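Long-range contact in putative TOXIN related protein (Parabacteroides distasonis ATCC 8503, PDB 3K0Y), which is of unknown function but belongs to the NigD-like family, pairing an N-terminal OB domain with a C-terminal beta sandwich: residues Trp12-Thr17 with Leu28-Gly33. Residues are numbered along the deposited sequence; the frame is centred on the assembly and turned at random.
Sequences WIAVAT and LRLDDG
A chi1 of -51° in Thr17 puts OG1 beside the backbone N and CG2 opposite it; Arg29 likewise extends CG away from its own N (chi1 -168°). The two side chains therefore lie alongside each other on one face of a beta hairpin. CG2 of Thr17 comes to 4.0 Å from NH2 of Arg29. The hairpin, strands 11-22 and 25-30, falls within the NigD-like OB domain. Thr17 and Arg29 form an antiparallel hydrogen-bonded pair: Thr17 N gives a bond of 2.9 Å to Arg29 O, and Arg29 N returns one of 2.8 Å to Thr17 O. Thr17 O also has a weak CA-H contact from Leu28 CA. The polar ends converge on Asp117, whose carboxylate takes a hydrogen bond with Thr17 OG1 and a salt bridge from Arg29 NE; this ties the hairpin to the segment between strands 113-116 and 119-128.

Over the other face the packing is apolar. CB of Ala16 sits between two leucine methyls, Leu28 CD2 at 4.0 Å and Leu30 CD2 at 4.2 Å, and the latter reaches on to Ala14 CB.

Leu30 to Gly33 form a type I turn, closed by the bond from Gly33 N to Leu30 O. Asp31 OD1 makes a salt bridge with Arg53, and its OD2 takes a hydrogen bond from Trp114 NE1. Direct pairing is replaced here by one water, which donates to Val15 O at 2.6 Å and accepts from Asp31 N at 2.6 Å.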
loop_
_atom_site.group_PDB
_atom_site.type_symbol
_atom_site.label_atom_id
_atom_site.label_comp_id
_atom_site.label_asym_id
_atom_site.label_seq_id
_atom_site.Cartn_x
_atom_site.Cartn_y
_atom_site.Cartn_z
ATOM N N TRP A 12 -16.778 -11.038 -5.244
ATOM C CA TRP A 12 -16.002 -9.808 -5.362
ATOM C C TRP A 12 -14.536 -10.047 -4.953
ATOM O O TRP A 12 -14.245 -10.840 -4.055
ATOM C CB TRP A 12 -16.599 -8.734 -4.465
ATOM C CG TRP A 12 -18.008 -8.362 -4.791
ATOM C CD1 TRP A 12 -19.120 -8.643 -4.051
ATOM C CD2 TRP A 12 -18.467 -7.637 -5.942
ATOM N NE1 TRP A 12 -20.234 -8.146 -4.662
ATOM C CE2 TRP A 12 -19.870 -7.527 -5.831
ATOM C CE3 TRP A 12 -17.832 -7.086 -7.062
ATOM C CZ2 TRP A 12 -20.657 -6.882 -6.800
ATOM C CZ3 TRP A 12 -18.610 -6.439 -8.024
ATOM C CH2 TRP A 12 -20.010 -6.345 -7.883
ATOM N N ILE A 13 -13.614 -9.361 -5.617
ATOM C CA ILE A 13 -12.228 -9.355 -5.197
ATOM C C ILE A 13 -11.829 -7.922 -4.994
ATOM O O ILE A 13 -12.055 -7.099 -5.853
ATOM C CB ILE A 13 -11.301 -10.061 -6.187
ATOM C CG1 ILE A 13 -11.908 -11.428 -6.581
ATOM C CG2 ILE A 13 -9.924 -10.286 -5.520
ATOM C CD1 ILE A 13 -10.957 -12.397 -7.319
ATOM N N ALA A 14 -11.280 -7.617 -3.819
ATOM C CA ALA A 14 -10.887 -6.250 -3.480
ATOM C C ALA A 14 -9.769 -6.197 -2.416
ATOM O O ALA A 14 -9.582 -7.152 -1.642
ATOM C CB ALA A 14 -12.123 -5.463 -3.008
ATOM N N VAL A 15 -9.032 -5.080 -2.397
ATOM C CA VAL A 15 -8.080 -4.790 -1.354
ATOM C C VAL A 15 -8.899 -4.181 -0.194
ATOM O O VAL A 15 -9.768 -3.328 -0.437
ATOM C CB VAL A 15 -6.907 -3.893 -1.870
ATOM C CG1 VAL A 15 -5.920 -3.485 -0.729
ATOM C CG2 VAL A 15 -6.154 -4.598 -2.988
ATOM N N ALA A 16 -8.694 -4.695 1.026
ATOM C CA ALA A 16 -9.381 -4.238 2.234
ATOM C C ALA A 16 -8.391 -4.042 3.363
ATOM O O ALA A 16 -7.373 -4.746 3.437
ATOM C CB ALA A 16 -10.404 -5.272 2.702
ATOM N N THR A 17 -8.747 -3.165 4.287
ATOM C CA THR A 17 -8.063 -3.084 5.559
ATOM C C THR A 17 -8.748 -3.965 6.602
ATOM O O THR A 17 -9.951 -3.924 6.771
ATOM C CB THR A 17 -7.966 -1.656 6.061
ATOM O OG1 THR A 17 -7.431 -0.838 5.002
ATOM C CG2 THR A 17 -7.068 -1.583 7.394
ATOM N N LEU A 28 -13.735 -5.722 7.846
ATOM C CA LEU A 28 -12.925 -5.279 6.713
ATOM C C LEU A 28 -13.401 -3.934 6.259
ATOM O O LEU A 28 -14.616 -3.738 6.114
ATOM C CB LEU A 28 -13.044 -6.261 5.557
ATOM C CG LEU A 28 -12.499 -7.648 5.862
ATOM C CD1 LEU A 28 -13.063 -8.617 4.863
ATOM C CD2 LEU A 28 -10.980 -7.649 5.832
ATOM N N ARG A 29 -12.460 -3.021 6.014
ATOM C CA ARG A 29 -12.771 -1.671 5.513
ATOM C C ARG A 29 -12.317 -1.512 4.049
ATOM O O ARG A 29 -11.151 -1.668 3.743
ATOM C CB ARG A 29 -12.122 -0.604 6.411
ATOM C CG ARG A 29 -12.654 0.805 6.108
ATOM C CD ARG A 29 -12.387 1.803 7.196
ATOM N NE ARG A 29 -10.953 1.933 7.430
ATOM C CZ ARG A 29 -10.317 1.610 8.558
ATOM N NH1 ARG A 29 -10.974 1.181 9.610
ATOM N NH2 ARG A 29 -9.005 1.737 8.628
ATOM N N LEU A 30 -13.242 -1.236 3.142
ATOM C CA LEU A 30 -12.915 -1.138 1.730
ATOM C C LEU A 30 -12.391 0.260 1.434
ATOM O O LEU A 30 -12.549 1.144 2.272
ATOM C CB LEU A 30 -14.139 -1.426 0.876
ATOM C CG LEU A 30 -14.743 -2.821 0.942
ATOM C CD1 LEU A 30 -16.018 -2.910 -0.010
ATOM C CD2 LEU A 30 -13.702 -3.854 0.583
ATOM N N ASP A 31 -11.759 0.457 0.271
ATOM C CA ASP A 31 -11.273 1.794 -0.090
ATOM C C ASP A 31 -12.398 2.871 -0.086
ATOM O O ASP A 31 -12.213 3.952 0.437
ATOM C CB ASP A 31 -10.558 1.779 -1.439
ATOM C CG ASP A 31 -9.235 0.993 -1.419
ATOM O OD1 ASP A 31 -8.636 0.767 -0.362
ATOM O OD2 ASP A 31 -8.785 0.584 -2.494
ATOM N N ASP A 32 -13.584 2.563 -0.609
ATOM C CA ASP A 32 -14.699 3.560 -0.599
ATOM C C ASP A 32 -15.339 3.687 0.793
ATOM O O ASP A 32 -16.414 4.252 0.925
ATOM C CB ASP A 32 -15.768 3.209 -1.639
ATOM C CG ASP A 32 -16.405 1.844 -1.401
ATOM O OD1 ASP A 32 -15.992 1.126 -0.469
ATOM O OD2 ASP A 32 -17.317 1.458 -2.160
ATOM N N GLY A 33 -14.677 3.140 1.820
ATOM C CA GLY A 33 -15.073 3.318 3.221
ATOM C C GLY A 33 -16.131 2.363 3.745
ATOM O O GLY A 33 -16.382 2.326 4.948
HETATM O O HOH W 1 -11.361 -1.496 -1.398
#